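PDB 1XS5: membrane lipoprotein TpN32 from Treponema pallidum, which binds L-methionine in the cleft of a periplasmic-binding-protein fold, probably as the receptor of an uptake system. Local coordinates for residues A[26-31]-A[212-217]; A[75-80]-A[205-210]. All blocks are in the same frame, centred on the assembly; numbering follows the deposited sequence.

Contact 1: A[26-31]-A[212-217]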
loop_
_atom_site.group_PDB
_atom_site.type_symbol
_atom_site.label_atom_id
_atom_site.label_comp_id
_atom_site.label_asym_id
_atom_site.label_seq_id
_atom_site.Cartn_x
_atom_site.Cartn_y
_atom_site.Cartn_z
ATOM N N LYS A 26 -24.208 0.019 -8.929
ATOM C CA LYS A 26 -25.407 0.858 -9.021
ATOM C C LYS A 26 -26.433 -0.011 -9.783
ATOM O O LYS A 26 -27.662 0.042 -9.529
ATOM C CB LYS A 26 -25.063 2.139 -9.793
ATOM C CG LYS A 26 -26.213 3.126 -10.020
ATOM C CD LYS A 26 -26.903 3.463 -8.716
ATOM C CE LYS A 26 -27.800 4.703 -8.882
ATOM N NZ LYS A 26 -28.413 5.081 -7.577
ATOM N N LYS A 27 -25.916 -0.875 -10.659
ATOM C CA LYS A 27 -26.799 -1.750 -11.437
ATOM C C LYS A 27 -27.579 -2.722 -10.568
ATOM O O LYS A 27 -28.617 -3.232 -10.987
ATOM C CB LYS A 27 -26.009 -2.548 -12.478
ATOM C CG LYS A 27 -25.310 -1.714 -13.524
ATOM C CD LYS A 27 -24.436 -2.650 -14.345
ATOM C CE LYS A 27 -23.602 -1.928 -15.371
ATOM N NZ LYS A 27 -22.668 -2.913 -16.039
ATOM N N GLN A 28 -27.089 -3.000 -9.368
ATOM C CA GLN A 28 -27.788 -3.904 -8.478
ATOM C C GLN A 28 -28.477 -3.052 -7.439
ATOM O O GLN A 28 -28.865 -3.545 -6.372
ATOM C CB GLN A 28 -26.834 -4.863 -7.756
ATOM C CG GLN A 28 -25.957 -5.714 -8.639
ATOM C CD GLN A 28 -24.925 -6.489 -7.809
ATOM O OE1 GLN A 28 -23.744 -6.567 -8.169
ATOM N NE2 GLN A 28 -25.369 -7.047 -6.693
ATOM N N HIS A 29 -28.600 -1.767 -7.747
ATOM C CA HIS A 29 -29.248 -0.836 -6.844
ATOM C C HIS A 29 -28.507 -0.685 -5.528
ATOM O O HIS A 29 -29.117 -0.646 -4.469
ATOM C CB HIS A 29 -30.690 -1.274 -6.584
ATOM C CG HIS A 29 -31.582 -1.112 -7.774
ATOM N ND1 HIS A 29 -31.920 0.122 -8.285
ATOM C CD2 HIS A 29 -32.154 -2.029 -8.592
ATOM C CE1 HIS A 29 -32.659 -0.041 -9.371
ATOM N NE2 HIS A 29 -32.813 -1.337 -9.578
ATOM N N ILE A 30 -27.182 -0.613 -5.604
ATOM C CA ILE A 30 -26.376 -0.420 -4.398
ATOM C C ILE A 30 -25.697 0.905 -4.645
ATOM O O ILE A 30 -25.107 1.137 -5.719
ATOM C CB ILE A 30 -25.294 -1.526 -4.213
ATOM C CG1 ILE A 30 -25.956 -2.863 -3.874
ATOM C CG2 ILE A 30 -24.345 -1.152 -3.041
ATOM C CD1 ILE A 30 -25.045 -4.072 -4.085
ATOM N N GLU A 31 -25.824 1.807 -3.684
ATOM C CA GLU A 31 -25.193 3.090 -3.828
ATOM C C GLU A 31 -23.947 3.065 -2.969
ATOM O O GLU A 31 -24.020 3.042 -1.749
ATOM C CB GLU A 31 -26.092 4.225 -3.372
ATOM C CG GLU A 31 -25.382 5.544 -3.569
ATOM C CD GLU A 31 -26.207 6.699 -3.076
ATOM O OE1 GLU A 31 -26.695 6.610 -1.923
ATOM O OE2 GLU A 31 -26.359 7.686 -3.837
ATOM N N VAL A 212 -20.998 -6.164 0.112
ATOM C CA VAL A 212 -19.534 -6.282 0.187
ATOM C C VAL A 212 -19.117 -7.211 -0.952
ATOM O O VAL A 212 -18.238 -6.873 -1.753
ATOM C CB VAL A 212 -19.113 -6.871 1.548
ATOM C CG1 VAL A 212 -17.623 -7.214 1.582
ATOM C CG2 VAL A 212 -19.444 -5.870 2.649
ATOM N N GLN A 213 -19.760 -8.377 -1.051
ATOM C CA GLN A 213 -19.396 -9.294 -2.132
ATOM C C GLN A 213 -19.547 -8.649 -3.508
ATOM O O GLN A 213 -18.751 -8.932 -4.392
ATOM C CB GLN A 213 -20.199 -10.614 -2.062
ATOM C CG GLN A 213 -19.755 -11.489 -0.917
ATOM C CD GLN A 213 -18.302 -11.898 -1.063
ATOM O OE1 GLN A 213 -17.880 -12.288 -2.162
ATOM N NE2 GLN A 213 -17.522 -11.820 0.047
ATOM N N ALA A 214 -20.534 -7.773 -3.710
ATOM C CA ALA A 214 -20.693 -7.131 -5.031
ATOM C C ALA A 214 -19.591 -6.127 -5.339
ATOM O O ALA A 214 -19.173 -5.903 -6.505
ATOM C CB ALA A 214 -22.078 -6.425 -5.136
ATOM N N VAL A 215 -19.144 -5.455 -4.291
ATOM C CA VAL A 215 -18.092 -4.478 -4.483
ATOM C C VAL A 215 -16.838 -5.258 -4.831
ATOM O O VAL A 215 -16.132 -4.895 -5.758
ATOM C CB VAL A 215 -17.910 -3.633 -3.219
ATOM C CG1 VAL A 215 -16.614 -2.775 -3.306
ATOM C CG2 VAL A 215 -19.147 -2.715 -3.099
ATOM N N LEU A 216 -16.618 -6.354 -4.117
ATOM C CA LEU A 216 -15.435 -7.193 -4.369
ATOM C C LEU A 216 -15.419 -7.709 -5.801
ATOM O O LEU A 216 -14.387 -7.664 -6.471
ATOM C CB LEU A 216 -15.417 -8.388 -3.423
ATOM C CG LEU A 216 -14.340 -9.455 -3.682
ATOM C CD1 LEU A 216 -12.948 -8.880 -3.404
ATOM C CD2 LEU A 216 -14.635 -10.706 -2.793
ATOM N N ARG A 217 -16.575 -8.190 -6.276
ATOM C CA ARG A 217 -16.653 -8.746 -7.623
ATOM C C ARG A 217 -16.345 -7.680 -8.627
ATOM O O ARG A 217 -15.696 -7.926 -9.634
ATOM C CB ARG A 217 -18.047 -9.346 -7.910
ATOM C CG ARG A 217 -18.336 -10.665 -7.192
ATOM C CD ARG A 217 -19.570 -11.364 -7.799
ATOM N NE ARG A 217 -20.764 -10.512 -7.723
ATOM C CZ ARG A 217 -21.541 -10.414 -6.646
ATOM N NH1 ARG A 217 -21.263 -11.123 -5.556
ATOM N NH2 ARG A 217 -22.589 -9.599 -6.644
HETATM O O HOH W 1 -20.575 -6.644 -8.593
#

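Contact 2: A[75-80]-A[205-210]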
loop_
_atom_site.group_PDB
_atom_site.type_symbol
_atom_site.label_atom_id
_atom_site.label_comp_id
_atom_site.label_asym_id
_atom_site.label_seq_id
_atom_site.Cartn_x
_atom_site.Cartn_y
_atom_site.Cartn_z
ATOM N N VAL A 75 -10.888 -8.354 8.661
ATOM C CA VAL A 75 -10.544 -9.468 7.785
ATOM C C VAL A 75 -10.588 -9.001 6.347
ATOM O O VAL A 75 -11.333 -8.084 6.004
ATOM C CB VAL A 75 -11.537 -10.655 7.864
ATOM C CG1 VAL A 75 -11.491 -11.316 9.244
ATOM C CG2 VAL A 75 -12.920 -10.179 7.529
ATOM N N SER A 76 -9.765 -9.623 5.518
ATOM C CA SER A 76 -9.750 -9.337 4.093
ATOM C C SER A 76 -10.801 -10.199 3.412
ATOM O O SER A 76 -10.908 -11.387 3.745
ATOM C CB SER A 76 -8.417 -9.743 3.459
ATOM O OG SER A 76 -8.576 -9.752 2.045
ATOM N N VAL A 77 -11.550 -9.650 2.460
ATOM C CA VAL A 77 -12.506 -10.477 1.734
ATOM C C VAL A 77 -11.968 -10.791 0.340
ATOM O O VAL A 77 -12.594 -11.523 -0.421
ATOM C CB VAL A 77 -13.915 -9.830 1.608
ATOM C CG1 VAL A 77 -14.443 -9.503 2.983
ATOM C CG2 VAL A 77 -13.881 -8.586 0.707
ATOM N N GLY A 78 -10.792 -10.262 0.018
ATOM C CA GLY A 78 -10.193 -10.531 -1.263
ATOM C C GLY A 78 -9.057 -9.627 -1.711
ATOM O O GLY A 78 -9.039 -8.433 -1.392
ATOM N N ASN A 79 -8.098 -10.216 -2.436
ATOM C CA ASN A 79 -6.992 -9.448 -3.001
ATOM C C ASN A 79 -7.510 -8.770 -4.245
ATOM O O ASN A 79 -8.211 -9.371 -5.028
ATOM C CB ASN A 79 -5.823 -10.341 -3.430
ATOM C CG ASN A 79 -5.258 -11.103 -2.298
ATOM O OD1 ASN A 79 -5.119 -10.583 -1.183
ATOM N ND2 ASN A 79 -4.931 -12.356 -2.551
ATOM N N VAL A 80 -7.136 -7.518 -4.431
ATOM C CA VAL A 80 -7.565 -6.734 -5.571
ATOM C C VAL A 80 -6.417 -6.366 -6.535
ATOM O O VAL A 80 -6.529 -6.524 -7.768
ATOM C CB VAL A 80 -8.225 -5.396 -5.086
ATOM C CG1 VAL A 80 -8.660 -4.593 -6.258
ATOM C CG2 VAL A 80 -9.451 -5.695 -4.182
ATOM N N GLY A 205 -17.449 -10.959 10.328
ATOM C CA GLY A 205 -18.870 -11.111 10.524
ATOM C C GLY A 205 -19.606 -10.497 9.354
ATOM O O GLY A 205 -20.791 -10.792 9.158
ATOM N N ASN A 206 -18.922 -9.659 8.565
ATOM C CA ASN A 206 -19.548 -9.016 7.396
ATOM C C ASN A 206 -19.007 -9.501 6.047
ATOM O O ASN A 206 -19.384 -8.973 4.993
ATOM C CB ASN A 206 -19.376 -7.489 7.454
ATOM C CG ASN A 206 -20.222 -6.835 8.539
ATOM O OD1 ASN A 206 -21.295 -7.329 8.877
ATOM N ND2 ASN A 206 -19.756 -5.692 9.063
ATOM N N GLU A 207 -18.134 -10.503 6.059
ATOM C CA GLU A 207 -17.544 -11.023 4.804
ATOM C C GLU A 207 -18.538 -11.458 3.741
ATOM O O GLU A 207 -18.303 -11.274 2.538
ATOM C CB GLU A 207 -16.617 -12.225 5.093
ATOM C CG GLU A 207 -15.686 -12.019 6.240
ATOM C CD GLU A 207 -16.255 -12.465 7.594
ATOM O OE1 GLU A 207 -17.334 -11.992 8.008
ATOM O OE2 GLU A 207 -15.586 -13.282 8.255
ATOM N N ALA A 208 -19.646 -12.048 4.192
ATOM C CA ALA A 208 -20.693 -12.528 3.297
ATOM C C ALA A 208 -21.747 -11.475 2.923
ATOM O O ALA A 208 -22.604 -11.727 2.051
ATOM C CB ALA A 208 -21.364 -13.749 3.918
ATOM N N ASP A 209 -21.692 -10.308 3.575
ATOM C CA ASP A 209 -22.636 -9.245 3.267
ATOM C C ASP A 209 -22.694 -9.212 1.748
ATOM O O ASP A 209 -21.669 -9.184 1.072
ATOM C CB ASP A 209 -22.135 -7.904 3.802
ATOM C CG ASP A 209 -23.087 -6.752 3.486
ATOM O OD1 ASP A 209 -23.262 -6.408 2.295
ATOM O OD2 ASP A 209 -23.659 -6.189 4.438
ATOM N N ALA A 210 -23.898 -9.224 1.209
ATOM C CA ALA A 210 -24.075 -9.246 -0.237
ATOM C C ALA A 210 -23.577 -7.996 -0.945
ATOM O O ALA A 210 -23.172 -8.063 -2.112
ATOM C CB ALA A 210 -25.558 -9.480 -0.572
#

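Contact 1: A[26-31]-A[212-217]
Gln28 and Arg217 bring their flat ends together edge to edge on the exposed side of the contact. The amide and guanidinium planes are 23° apart, with Gln28 NE2 at the edge of the guanidinium and in its plane. Gln28 OE1 lies near that plane as well, but at 3.6 Å from Arg217 NH2 the pair is not hydrogen-bonded. Arg217 bends at its third torsion (chi3 -58°), which folds the guanidinium back over its own helix: one face rests on Gln213 O and Ala214 CA, both near the margin of the group and not under its centre.

A water links the Gln28 amide to the helix backbone. It donates to Gln28 OE1 at 3.2 Å and to the backbone oxygen of Ala214 at 2.6 Å.

Van der Waals contact centres on the methyl of Ala214. The amide of Gln28 packs beside it, OE1 coming to 3.5 Å from Ala214 CB at the end of a chain that runs extended beyond CG. Ile30 makes the apolar contact, its CD1 meeting the same CB at 3.9 Å; CG1 stands beside the backbone N (chi1 -69°), directing the terminal methyl at the helix.

The CB atoms of Gln28 and Ile30 both point toward helix 210-219. A Schellman motif ends helix 14-26, with His29 at positive phi as its C-prime residue, His29 N bonded to Lys26 O and Ile30 N to Val25 O. Lys26 and His29 both hold Asp2, by a salt bridge and a hydrogen bond.

The contact thus joins the turn between helix 14-26 and edge strand 30-36 to helix 210-219. Val25 packs against both Ile30 and Ala214, Glu31 pairs with Glu3 and Val5 of strand 3-9, and Val215 and Leu216 rest on Leu200 of strand 198-203.

Contact 2: A[75-80]-A[205-210]
The carboxylate of Glu207 takes the CG2 methyl of Val75 over one face, displaced from the centre, with CG2 4.0 Å from Glu207 CD. Gly205 N comes to OE1 of Glu207 from the same side, 43° out of the carboxylate plane. That hydrogen bond measures only 2.5 Å between Gly205 N and Glu207 OE1, so its exact length is doubtful.

The rest of the contact is aliphatic. Val75 CG2 presses on Glu207 CG at 3.6 Å, the two side chains crossing at about a right angle. Two residues along the strand, Val77 CG1 lies 3.9 Å from Glu207 CA. The bend of Glu207 at its second torsion (chi2 90°) swings CD, and with it the carboxylate, alongside Val75 and back toward the start of the loop.

The loop 205-210 links strand 198-203 to helix 210-219. Its type I turn closes with Asp209 N bonded to Asn206 O at 3.0 Å, and Asp209 then takes the N-cap position, its OD1 accepting from Val212 N. Strand 74-82 is hydrogen-bonded to strand 198-203, and Val77 packs on Val202 and Val212.

No hydrogen bond joins the two segments, so the glutamate works here through its CA and aliphatic chain against two valines, while its carboxylate appears to turn to the backbone of Gly205, a bond too short to be taken at face value.

From the N terminus, the chain leaves helix 14-26 through 26-31, which opens the span that contact 1 closes only at 212-217. Strand segment 75-80 and the loop 205-210 both fall within that span, so contact 2 is the inner of two nested closures. The centres lie 13 Å apart, and helix 210-219 bridges them: Gln213 NE2 is 2.7 Å from Glu207 O, a probable hydrogen bond, and Leu216 packs on Val77 and Gly78. Contact 1 ties the helix to the turn leading into edge strand 30-36 and contact 2 anchors its leading loop to strand 74-82, both within the lobe built on the six-stranded mixed sheet.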